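Local coordinates for malonyl CoA-acyl carrier protein transacylase (Burkholderia pseudomallei 1710b, PDB 3EZO) that probably transfers the malonyl group from malonyl-CoA to the phosphopantetheine arm of holo-acyl carrier protein, giving malonyl-ACP and free CoA, at residues A[39-44]-A[111-116]; A[64-69]-A[122-127]; A[71-76]-A[115-120]; A[159-164]-A[208-213]. One frame throughout, in Å; residues are numbered along the deposited sequence.

Contact 1. Residues A[39-44]-A[111-116]; sequences LDEASD and IAFRDA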
loop_
_atom_site.group_PDB
_atom_site.type_symbol
_atom_site.label_atom_id
_atom_site.label_comp_id
_atom_site.label_asym_id
_atom_site.label_seq_id
_atom_site.Cartn_x
_atom_site.Cartn_y
_atom_site.Cartn_z
ATOM N N LEU A 39 -14.105 12.366 -5.419
ATOM C CA LEU A 39 -13.235 12.925 -6.484
ATOM C C LEU A 39 -13.246 14.432 -6.440
ATOM O O LEU A 39 -12.216 15.063 -6.664
ATOM C CB LEU A 39 -13.689 12.445 -7.866
ATOM C CG LEU A 39 -13.445 10.979 -8.074
ATOM C CD1 LEU A 39 -14.191 10.409 -9.341
ATOM C CD2 LEU A 39 -11.934 10.662 -8.139
ATOM N N ASP A 40 -14.402 15.017 -6.112
ATOM C CA ASP A 40 -14.462 16.474 -5.972
ATOM C C ASP A 40 -13.628 16.937 -4.800
ATOM O O ASP A 40 -12.900 17.929 -4.902
ATOM C CB ASP A 40 -15.883 16.979 -5.804
ATOM C CG ASP A 40 -16.635 17.069 -7.132
ATOM O OD1 ASP A 40 -16.032 17.515 -8.130
ATOM O OD2 ASP A 40 -17.842 16.722 -7.168
ATOM N N GLU A 41 -13.742 16.229 -3.686
ATOM C CA GLU A 41 -12.983 16.598 -2.483
ATOM C C GLU A 41 -11.482 16.499 -2.757
ATOM O O GLU A 41 -10.703 17.393 -2.394
ATOM C CB GLU A 41 -13.405 15.693 -1.302
ATOM C CG GLU A 41 -12.576 15.940 -0.052
ATOM C CD GLU A 41 -13.063 15.169 1.227
ATOM O OE1 GLU A 41 -13.928 14.237 1.154
ATOM O OE2 GLU A 41 -12.551 15.561 2.304
ATOM N N ALA A 42 -11.076 15.411 -3.391
ATOM C CA ALA A 42 -9.670 15.222 -3.762
ATOM C C ALA A 42 -9.140 16.360 -4.676
ATOM O O ALA A 42 -8.036 16.915 -4.441
ATOM C CB ALA A 42 -9.454 13.844 -4.408
ATOM N N SER A 43 -9.933 16.746 -5.682
ATOM C CA SER A 43 -9.547 17.857 -6.622
ATOM C C SER A 43 -9.441 19.168 -5.875
ATOM O O SER A 43 -8.502 19.987 -6.053
ATOM C CB SER A 43 -10.573 17.986 -7.771
ATOM O OG SER A 43 -10.706 16.744 -8.483
ATOM N N ASP A 44 -10.406 19.396 -4.994
ATOM C CA ASP A 44 -10.328 20.604 -4.186
ATOM C C ASP A 44 -9.059 20.600 -3.312
ATOM O O ASP A 44 -8.398 21.627 -3.214
ATOM C CB ASP A 44 -11.594 20.786 -3.342
ATOM C CG ASP A 44 -11.459 21.925 -2.334
ATOM O OD1 ASP A 44 -11.065 23.049 -2.720
ATOM O OD2 ASP A 44 -11.740 21.708 -1.133
ATOM N N ILE A 111 -7.336 9.571 10.551
ATOM C CA ILE A 111 -6.873 10.709 9.778
ATOM C C ILE A 111 -8.027 11.152 8.872
ATOM O O ILE A 111 -8.588 10.340 8.169
ATOM C CB ILE A 111 -5.636 10.355 8.899
ATOM C CG1 ILE A 111 -4.438 9.891 9.761
ATOM C CG2 ILE A 111 -5.179 11.588 8.041
ATOM C CD1 ILE A 111 -3.201 9.375 8.911
ATOM N N ALA A 112 -8.384 12.419 8.892
ATOM C CA ALA A 112 -9.447 12.875 8.004
ATOM C C ALA A 112 -8.971 12.771 6.542
ATOM O O ALA A 112 -7.818 13.098 6.223
ATOM C CB ALA A 112 -9.867 14.339 8.362
ATOM N N PHE A 113 -9.845 12.308 5.667
ATOM C CA PHE A 113 -9.521 12.197 4.243
ATOM C C PHE A 113 -8.957 13.487 3.682
ATOM O O PHE A 113 -7.970 13.456 2.977
ATOM C CB PHE A 113 -10.715 11.685 3.451
ATOM C CG PHE A 113 -10.470 11.538 1.950
ATOM C CD1 PHE A 113 -9.423 10.759 1.457
ATOM C CD2 PHE A 113 -11.312 12.168 1.039
ATOM C CE1 PHE A 113 -9.198 10.607 0.059
ATOM C CE2 PHE A 113 -11.131 12.004 -0.358
ATOM C CZ PHE A 113 -10.065 11.225 -0.843
ATOM N N ARG A 114 -9.526 14.619 4.088
ATOM C CA ARG A 114 -9.087 15.924 3.616
ATOM C C ARG A 114 -7.654 16.166 4.030
ATOM O O ARG A 114 -6.935 16.854 3.311
ATOM C CB ARG A 114 -10.013 17.030 4.170
ATOM C CG ARG A 114 -9.689 18.444 3.819
ATOM C CD ARG A 114 -9.680 18.659 2.314
ATOM N NE ARG A 114 -9.260 20.015 1.938
ATOM C CZ ARG A 114 -7.996 20.432 1.876
ATOM N NH1 ARG A 114 -6.958 19.593 2.145
ATOM N NH2 ARG A 114 -7.764 21.694 1.520
ATOM N N ASP A 115 -7.242 15.619 5.187
ATOM C CA ASP A 115 -5.842 15.743 5.627
ATOM C C ASP A 115 -4.946 14.711 4.986
ATOM O O ASP A 115 -3.762 14.970 4.752
ATOM C CB ASP A 115 -5.708 15.648 7.156
ATOM C CG ASP A 115 -6.489 16.740 7.854
ATOM O OD1 ASP A 115 -6.781 17.775 7.194
ATOM O OD2 ASP A 115 -6.832 16.559 9.039
ATOM N N ALA A 116 -5.496 13.553 4.703
ATOM C CA ALA A 116 -4.713 12.472 4.137
ATOM C C ALA A 116 -4.215 12.799 2.718
ATOM O O ALA A 116 -3.189 12.287 2.270
ATOM C CB ALA A 116 -5.497 11.155 4.161
#
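Glu41 reaches across to the first turn of helix 113-128 and brings its carboxylate to the edge of Phe113 and beside Arg114. With CG anti to the backbone N (chi1 175°) and the chain straight beyond it, the side chain runs out far enough to slide past the phenylalanine in the opposite sense. OE1 of Glu41 lies at the ring edge, in the ring plane, 3.3 Å from Phe113 CD2, while the carboxylate stands almost perpendicular to the ring, at 84°. An oxygen placed there faces the weakly positive ring hydrogens rather than the electron-rich face. Here helix 33-46 packs beside the start of helix 113-128, within the acyltransferase domain. Helix 65-85 joins the pair: its Arg81 makes a salt bridge with Glu41 OE1, and its Tyr77 meets the Phe113 ring. The other oxygen, Glu41 OE2, comes to 3.5 Å from Arg114 CB, with Arg114 N 3.6 Å away and not hydrogen-bonded. The position near the helix start would probably suit a negative charge. The Arg114 chain, bent at chi2, brings its guanidinium near Asp44, yet Asp44 OD2 stays 4.3 Å from Arg114 NE, opposite charges near each other without direct contact. On the more buried side Ala42 CB approaches Phe113 CZ at 4.5 Å.

Contact 2. Residues A[64-69]-A[122-127]; sequences LTTNTQ and FRAQAM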
loop_
_atom_site.group_PDB
_atom_site.type_symbol
_atom_site.label_atom_id
_atom_site.label_comp_id
_atom_site.label_asym_id
_atom_site.label_seq_id
_atom_site.Cartn_x
_atom_site.Cartn_y
_atom_site.Cartn_z
ATOM N N LEU A 64 2.989 9.015 -12.358
ATOM C CA LEU A 64 3.963 9.772 -11.568
ATOM C C LEU A 64 3.626 9.529 -10.089
ATOM O O LEU A 64 2.486 9.736 -9.691
ATOM C CB LEU A 64 3.866 11.260 -11.843
ATOM C CG LEU A 64 4.030 11.711 -13.300
ATOM C CD1 LEU A 64 3.735 13.182 -13.397
ATOM C CD2 LEU A 64 5.428 11.362 -13.789
ATOM N N THR A 65 4.605 9.135 -9.276
ATOM C CA THR A 65 4.323 8.710 -7.895
ATOM C C THR A 65 3.627 9.785 -7.070
ATOM O O THR A 65 2.772 9.472 -6.251
ATOM C CB THR A 65 5.595 8.227 -7.162
ATOM O OG1 THR A 65 6.381 9.367 -6.790
ATOM C CG2 THR A 65 6.402 7.277 -8.047
ATOM N N THR A 66 3.970 11.051 -7.292
ATOM C CA THR A 66 3.296 12.184 -6.639
ATOM C C THR A 66 1.805 12.277 -6.984
ATOM O O THR A 66 1.041 12.947 -6.276
ATOM C CB THR A 66 3.975 13.557 -6.997
ATOM O OG1 THR A 66 4.475 13.511 -8.361
ATOM C CG2 THR A 66 5.127 13.920 -5.948
ATOM N N ASN A 67 1.413 11.654 -8.104
ATOM C CA ASN A 67 0.000 11.480 -8.450
ATOM C C ASN A 67 -0.501 10.129 -8.004
ATOM O O ASN A 67 -1.603 10.034 -7.484
ATOM C CB ASN A 67 -0.231 11.542 -9.974
ATOM C CG ASN A 67 -0.148 12.913 -10.508
ATOM O OD1 ASN A 67 -0.395 13.909 -9.792
ATOM N ND2 ASN A 67 0.151 13.004 -11.806
ATOM N N THR A 68 0.281 9.081 -8.238
ATOM C CA THR A 68 -0.163 7.728 -7.947
ATOM C C THR A 68 -0.592 7.591 -6.458
ATOM O O THR A 68 -1.627 7.006 -6.180
ATOM C CB THR A 68 0.888 6.660 -8.332
ATOM O OG1 THR A 68 1.362 6.895 -9.654
ATOM C CG2 THR A 68 0.291 5.277 -8.277
ATOM N N GLN A 69 0.178 8.152 -5.516
ATOM C CA GLN A 69 -0.131 7.943 -4.092
ATOM C C GLN A 69 -1.486 8.599 -3.689
ATOM O O GLN A 69 -2.379 7.908 -3.192
ATOM C CB GLN A 69 1.051 8.365 -3.199
ATOM C CG GLN A 69 2.223 7.393 -3.330
ATOM C CD GLN A 69 3.234 7.490 -2.228
ATOM O OE1 GLN A 69 2.936 7.942 -1.123
ATOM N NE2 GLN A 69 4.459 7.058 -2.530
ATOM N N PHE A 122 2.765 14.663 -0.144
ATOM C CA PHE A 122 4.047 14.946 0.491
ATOM C C PHE A 122 4.894 13.664 0.671
ATOM O O PHE A 122 6.075 13.640 0.332
ATOM C CB PHE A 122 3.850 15.623 1.825
ATOM C CG PHE A 122 5.150 15.944 2.501
ATOM C CD1 PHE A 122 5.829 17.124 2.198
ATOM C CD2 PHE A 122 5.752 15.022 3.380
ATOM C CE1 PHE A 122 7.039 17.434 2.816
ATOM C CE2 PHE A 122 6.974 15.314 3.968
ATOM C CZ PHE A 122 7.616 16.514 3.678
ATOM N N ARG A 123 4.271 12.590 1.168
ATOM C CA ARG A 123 4.964 11.321 1.319
ATOM C C ARG A 123 5.610 10.904 -0.006
ATOM O O ARG A 123 6.769 10.475 -0.042
ATOM C CB ARG A 123 3.987 10.234 1.746
ATOM C CG ARG A 123 4.595 8.832 1.809
ATOM C CD ARG A 123 3.534 7.847 2.360
ATOM N NE ARG A 123 4.022 6.468 2.624
ATOM C CZ ARG A 123 4.007 5.469 1.755
ATOM N NH1 ARG A 123 3.606 5.640 0.477
ATOM N NH2 ARG A 123 4.424 4.277 2.142
ATOM N N ALA A 124 4.848 10.994 -1.091
ATOM C CA ALA A 124 5.379 10.656 -2.425
ATOM C C ALA A 124 6.604 11.494 -2.754
ATOM O O ALA A 124 7.629 10.949 -3.190
ATOM C CB ALA A 124 4.303 10.791 -3.513
ATOM N N GLN A 125 6.524 12.796 -2.525
ATOM C CA GLN A 125 7.642 13.724 -2.795
ATOM C C GLN A 125 8.895 13.346 -1.964
ATOM O O GLN A 125 10.009 13.250 -2.515
ATOM C CB GLN A 125 7.183 15.182 -2.538
ATOM C CG GLN A 125 8.266 16.207 -2.037
ATOM C CD GLN A 125 9.337 16.522 -3.074
ATOM O OE1 GLN A 125 9.050 16.662 -4.288
ATOM N NE2 GLN A 125 10.587 16.653 -2.604
ATOM N N ALA A 126 8.681 13.113 -0.656
ATOM C CA ALA A 126 9.714 12.693 0.259
ATOM C C ALA A 126 10.424 11.414 -0.164
ATOM O O ALA A 126 11.631 11.347 -0.153
ATOM C CB ALA A 126 9.116 12.515 1.695
ATOM N N MET A 127 9.655 10.377 -0.460
ATOM C CA MET A 127 10.203 9.088 -0.834
ATOM C C MET A 127 10.965 9.135 -2.188
ATOM O O MET A 127 11.988 8.445 -2.383
ATOM C CB MET A 127 9.096 8.047 -0.896
ATOM C CG MET A 127 8.384 7.777 0.474
ATOM S SD MET A 127 7.084 6.513 0.252
ATOM C CE MET A 127 8.057 5.038 0.149
#
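Gln69 spans the gap to helix 122-127, its aliphatic part running over Ala124 and its amide ending beside Arg123. CB lies 4.1 Å from Ala124 CB and CG keeps a similar spacing, so the start of the chain rests on that one methyl. Because CG stands anti to the carbonyl carbon and the chain is extended from there, the amide is carried on across the neighbouring helix; CD comes to 3.7 Å from Ala124 CB. At the tip, OE1 of Gln69 accepts a hydrogen bond of 2.9 Å from Arg123 NH1, 156° at the hydrogen. The donor sits above the amide plane, with a C=O...N angle of only 99°, whereas the oxygen lies in the guanidinium plane, at its edge. NE2 of Gln69 faces Met127 SD at 3.9 Å and gives its hydrogen bond to Gln18 OE1. The two helices run roughly antiparallel, their short segments crossing at 144° and approaching to 8.1 Å. The small Ala124 allows this closeness: its CB touches the backbone of the other helix, 3.4 Å from Thr65 O. Alongside, Thr66 CG2 packs near Gln125. Met127 SD covers one face of the Arg123 guanidinium, about 3.5 Å above its centre. Beyond the two segments, Arg123 NH2 is hydrogen-bonded to Gln256 OE1 and to Ser98 OG, the predicted nucleophile on what looks like a GxSxG nucleophile elbow.

Contact 3. Residues A[71-76]-A[115-120]; sequences VMLTAA and DALPLV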
loop_
_atom_site.group_PDB
_atom_site.type_symbol
_atom_site.label_atom_id
_atom_site.label_comp_id
_atom_site.label_asym_id
_atom_site.label_seq_id
_atom_site.Cartn_x
_atom_site.Cartn_y
_atom_site.Cartn_z
ATOM N N VAL A 71 -3.830 9.425 -5.854
ATOM C CA VAL A 71 -4.794 8.728 -6.682
ATOM C C VAL A 71 -5.270 7.414 -6.046
ATOM O O VAL A 71 -6.471 7.094 -6.083
ATOM C CB VAL A 71 -4.268 8.482 -8.127
ATOM C CG1 VAL A 71 -5.084 7.389 -8.801
ATOM C CG2 VAL A 71 -4.277 9.806 -8.950
ATOM N N MET A 72 -4.337 6.646 -5.474
ATOM C CA MET A 72 -4.699 5.353 -4.926
ATOM C C MET A 72 -5.425 5.464 -3.578
ATOM O O MET A 72 -6.259 4.610 -3.258
ATOM C CB MET A 72 -3.510 4.401 -4.818
ATOM C CG MET A 72 -3.103 3.732 -6.089
ATOM S SD MET A 72 -4.430 2.893 -6.938
ATOM C CE MET A 72 -4.975 1.633 -5.736
ATOM N N LEU A 73 -5.100 6.506 -2.816
ATOM C CA LEU A 73 -5.814 6.844 -1.597
ATOM C C LEU A 73 -7.260 7.222 -1.961
ATOM O O LEU A 73 -8.206 6.716 -1.380
ATOM C CB LEU A 73 -5.118 8.019 -0.907
ATOM C CG LEU A 73 -5.788 8.606 0.320
ATOM C CD1 LEU A 73 -5.318 7.922 1.599
ATOM C CD2 LEU A 73 -5.495 10.094 0.407
ATOM N N THR A 74 -7.398 8.115 -2.939
ATOM C CA THR A 74 -8.725 8.580 -3.394
ATOM C C THR A 74 -9.589 7.437 -3.925
ATOM O O THR A 74 -10.735 7.275 -3.528
ATOM C CB THR A 74 -8.567 9.630 -4.471
ATOM O OG1 THR A 74 -7.834 10.717 -3.932
ATOM C CG2 THR A 74 -9.943 10.111 -4.987
ATOM N N ALA A 75 -9.020 6.624 -4.806
ATOM C CA ALA A 75 -9.786 5.591 -5.507
ATOM C C ALA A 75 -10.264 4.522 -4.551
ATOM O O ALA A 75 -11.441 4.111 -4.585
ATOM C CB ALA A 75 -8.938 4.967 -6.660
ATOM N N ALA A 76 -9.347 4.071 -3.696
ATOM C CA ALA A 76 -9.689 3.081 -2.678
ATOM C C ALA A 76 -10.618 3.648 -1.640
ATOM O O ALA A 76 -11.585 2.976 -1.270
ATOM C CB ALA A 76 -8.442 2.455 -2.059
ATOM N N ASP A 115 -7.242 15.619 5.187
ATOM C CA ASP A 115 -5.842 15.743 5.627
ATOM C C ASP A 115 -4.946 14.711 4.986
ATOM O O ASP A 115 -3.762 14.970 4.752
ATOM C CB ASP A 115 -5.708 15.648 7.156
ATOM C CG ASP A 115 -6.489 16.740 7.854
ATOM O OD1 ASP A 115 -6.781 17.775 7.194
ATOM O OD2 ASP A 115 -6.832 16.559 9.039
ATOM N N ALA A 116 -5.496 13.553 4.703
ATOM C CA ALA A 116 -4.713 12.472 4.137
ATOM C C ALA A 116 -4.215 12.799 2.718
ATOM O O ALA A 116 -3.189 12.287 2.270
ATOM C CB ALA A 116 -5.497 11.155 4.161
ATOM N N LEU A 117 -4.936 13.671 2.026
ATOM C CA LEU A 117 -4.633 13.962 0.636
ATOM C C LEU A 117 -3.262 14.666 0.478
ATOM O O LEU A 117 -2.377 14.110 -0.163
ATOM C CB LEU A 117 -5.822 14.708 -0.016
ATOM C CG LEU A 117 -7.017 13.815 -0.366
ATOM C CD1 LEU A 117 -8.340 14.615 -0.377
ATOM C CD2 LEU A 117 -6.797 13.050 -1.686
ATOM N N PRO A 118 -3.057 15.853 1.096
ATOM C CA PRO A 118 -1.727 16.466 0.982
ATOM C C PRO A 118 -0.637 15.669 1.736
ATOM O O PRO A 118 0.541 15.763 1.396
ATOM C CB PRO A 118 -1.926 17.857 1.560
ATOM C CG PRO A 118 -3.166 17.711 2.513
ATOM C CD PRO A 118 -4.014 16.690 1.843
ATOM N N LEU A 119 -1.030 14.823 2.692
ATOM C CA LEU A 119 -0.063 14.022 3.432
ATOM C C LEU A 119 0.586 13.016 2.501
ATOM O O LEU A 119 1.795 12.889 2.509
ATOM C CB LEU A 119 -0.723 13.325 4.636
ATOM C CG LEU A 119 0.011 12.198 5.417
ATOM C CD1 LEU A 119 1.405 12.584 5.975
ATOM C CD2 LEU A 119 -0.902 11.662 6.575
ATOM N N VAL A 120 -0.207 12.305 1.695
ATOM C CA VAL A 120 0.348 11.288 0.822
ATOM C C VAL A 120 1.019 11.887 -0.402
ATOM O O VAL A 120 1.971 11.307 -0.915
ATOM C CB VAL A 120 -0.645 10.177 0.448
ATOM C CG1 VAL A 120 -1.264 9.620 1.717
ATOM C CG2 VAL A 120 -1.718 10.696 -0.551
#
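Leu73 sets its CD2 methyl over the face of the Ala116 peptide, a flat group in an otherwise ring-free contact; the methyl carbon lies 3.7 Å from Ala116 O. No aromatic ring, amide side chain or charged group meets the opposite segment, and apart from the Thr74 hydroxyl the rest is aliphatic. The same Leu73 CD2 is 3.8 Å from Leu117 CD2 and 3.9 Å from Val120 CG2, while CD1 and CD2 both approach Ala116 CB. A first torsion of 174° swings the leucine's branch away from its own N and sets it among Ala116 and Leu117 from one turn and Val120 from the next. Thr74 and Leu117 cross at about a right angle, bringing Thr74 OG1 to 3.4 Å from Leu117 CD2. That hydroxyl is hydrogen-bonded to Pro70 O one turn earlier in its own helix. Helices 65-85 and 113-128 are nearly antiparallel here, 152° between their directions and 9.9 Å between the segment axes, and helix 113-128 is kinked at Pro118. Helix 33-46 adds Ala42 against both Thr74 and Leu117; helix 99-107 adds Thr103 against Leu73. With no hydrogen bond across, the buried helix pair is held by shape and apolar contact, and the threonine hydroxyl can be tolerated inside because its own helix satisfies it.

Contact 4. Residues A[159-164]-A[208-213]; sequences TGVVEA and SSLLKP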
loop_
_atom_site.group_PDB
_atom_site.type_symbol
_atom_site.label_atom_id
_atom_site.label_comp_id
_atom_site.label_asym_id
_atom_site.label_seq_id
_atom_site.Cartn_x
_atom_site.Cartn_y
_atom_site.Cartn_z
ATOM N N THR A 159 28.331 -5.837 -2.430
ATOM C CA THR A 159 28.410 -4.951 -3.599
ATOM C C THR A 159 27.659 -3.647 -3.419
ATOM O O THR A 159 27.804 -2.743 -4.228
ATOM C CB THR A 159 27.926 -5.609 -4.895
ATOM O OG1 THR A 159 26.489 -5.841 -4.841
ATOM C CG2 THR A 159 28.636 -6.899 -5.119
ATOM N N GLY A 160 26.898 -3.537 -2.336
ATOM C CA GLY A 160 26.077 -2.364 -2.046
ATOM C C GLY A 160 24.880 -2.834 -1.217
ATOM O O GLY A 160 24.424 -3.974 -1.345
ATOM N N VAL A 161 24.352 -1.943 -0.383
ATOM C CA VAL A 161 23.196 -2.252 0.490
ATOM C C VAL A 161 22.029 -2.741 -0.336
ATOM O O VAL A 161 21.731 -2.178 -1.386
ATOM C CB VAL A 161 22.801 -1.016 1.330
ATOM C CG1 VAL A 161 21.485 -1.178 2.026
ATOM C CG2 VAL A 161 23.925 -0.706 2.328
ATOM N N VAL A 162 21.408 -3.822 0.125
ATOM C CA VAL A 162 20.195 -4.375 -0.480
ATOM C C VAL A 162 19.499 -5.186 0.565
ATOM O O VAL A 162 20.147 -5.917 1.362
ATOM C CB VAL A 162 20.502 -5.213 -1.790
ATOM C CG1 VAL A 162 21.565 -6.303 -1.542
ATOM C CG2 VAL A 162 19.245 -5.774 -2.388
ATOM N N GLU A 163 18.175 -5.056 0.602
ATOM C CA GLU A 163 17.360 -5.608 1.697
ATOM C C GLU A 163 16.053 -6.169 1.174
ATOM O O GLU A 163 15.582 -5.726 0.143
ATOM C CB GLU A 163 17.015 -4.502 2.719
ATOM C CG GLU A 163 18.231 -3.946 3.476
ATOM C CD GLU A 163 17.974 -2.571 4.106
ATOM O OE1 GLU A 163 16.892 -1.953 3.863
ATOM O OE2 GLU A 163 18.877 -2.108 4.849
ATOM N N ALA A 164 15.465 -7.120 1.907
ATOM C CA ALA A 164 14.140 -7.653 1.572
ATOM C C ALA A 164 13.100 -6.729 2.228
ATOM O O ALA A 164 13.076 -6.573 3.447
ATOM C CB ALA A 164 14.001 -9.083 2.015
ATOM N N SER A 208 13.652 0.554 1.918
ATOM C CA SER A 208 15.024 0.290 2.366
ATOM C C SER A 208 15.511 1.345 3.349
ATOM O O SER A 208 14.992 2.466 3.405
ATOM C CB SER A 208 16.005 0.220 1.185
ATOM O OG SER A 208 16.379 1.510 0.711
ATOM N N SER A 209 16.510 0.962 4.139
ATOM C CA SER A 209 17.167 1.887 5.065
ATOM C C SER A 209 17.760 3.099 4.384
ATOM O O SER A 209 17.972 4.125 5.025
ATOM C CB SER A 209 18.255 1.138 5.858
ATOM O OG SER A 209 19.228 0.560 4.993
ATOM N N LEU A 210 18.029 3.018 3.073
ATOM C CA LEU A 210 18.461 4.203 2.312
ATOM C C LEU A 210 17.437 5.316 2.284
ATOM O O LEU A 210 17.781 6.476 2.067
ATOM C CB LEU A 210 18.873 3.857 0.908
ATOM C CG LEU A 210 19.846 2.696 0.770
ATOM C CD1 LEU A 210 20.194 2.595 -0.737
ATOM C CD2 LEU A 210 21.016 2.959 1.636
ATOM N N LEU A 211 16.175 4.990 2.563
ATOM C CA LEU A 211 15.135 5.996 2.554
ATOM C C LEU A 211 14.966 6.736 3.880
ATOM O O LEU A 211 13.995 7.465 4.026
ATOM C CB LEU A 211 13.799 5.401 2.081
ATOM C CG LEU A 211 13.179 6.180 0.900
ATOM C CD1 LEU A 211 13.906 5.899 -0.427
ATOM C CD2 LEU A 211 11.696 5.885 0.739
ATOM N N LYS A 212 15.904 6.606 4.834
ATOM C CA LYS A 212 15.767 7.304 6.108
ATOM C C LYS A 212 15.421 8.797 5.971
ATOM O O LYS A 212 14.675 9.334 6.808
ATOM C CB LYS A 212 17.048 7.185 6.931
ATOM C CG LYS A 212 17.098 8.057 8.186
ATOM C CD LYS A 212 18.482 8.070 8.808
ATOM C CE LYS A 212 18.613 9.035 9.989
ATOM N NZ LYS A 212 18.480 10.460 9.680
ATOM N N PRO A 213 16.001 9.494 4.959
ATOM C CA PRO A 213 15.680 10.918 4.869
ATOM C C PRO A 213 14.196 11.179 4.612
ATOM O O PRO A 213 13.672 12.138 5.107
ATOM C CB PRO A 213 16.569 11.413 3.718
ATOM C CG PRO A 213 17.732 10.389 3.645
ATOM C CD PRO A 213 17.152 9.106 4.096
#
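Glu163 grips Ser209 with both carboxylate oxygens. OE1 of Glu163 accepts from the backbone N of Ser209 at 3.0 Å, nearly straight at 163°, and OE2 of Glu163 accepts from Ser209 OG at 2.7 Å. Each donor comes from the syn side, 18° and 26° out of the carboxylate plane, so two bonds to one residue fix the rotation of the group. Ser209 OG lies between its own backbone N and carbonyl carbon, which lets hydroxyl and N-H meet the same carboxylate. OE1 of Glu163 also comes to 3.3 Å from Ser208 CA. Next to this polar pair, Val161 CG1 and Leu210 CD2 slide past each other at 4.2 Å. Further out, Ser208 OG is hydrogen-bonded to Pro205 O and receives a weak bond from Leu210 N, while Leu211 N bonds to Ser208 O; together these hold the short 3-10 turn that follows the predicted catalytic His207. Glu163 is set on its strand by backbone bonds to Ala176. Strand 162-169 is an edge strand of the four-stranded antiparallel sheet, probably the small ferredoxin-like subdomain of this family, and the contact joins it to the turn leading into helix 212-223 of the larger part.

How the contacts relate
Contacts 1, 2 and 3 all use helix 113-128. Contacts 2 and 3 are successive steps of its antiparallel pairing with helix 65-85, their centres 10 Å apart. Contact 1 brings in helix 33-46 and touches contact 3: Ala42 CB is 3.6 Å from Thr74 OG1, and Phe113 CE1 is 3.8 Å from Leu73 CD2. Proximity to the predicted active site falls along this helix, from Arg123 in contact 2, whose side chain is about 3 Å from that of Ser98, to Val120 in contact 3 at about 10 Å. Contact 4, centred 19 Å from contact 2, touches it through Met127 O and Leu211 CD1, and its Ser208 side chain lies about 6 Å from that of the predicted active-site His207.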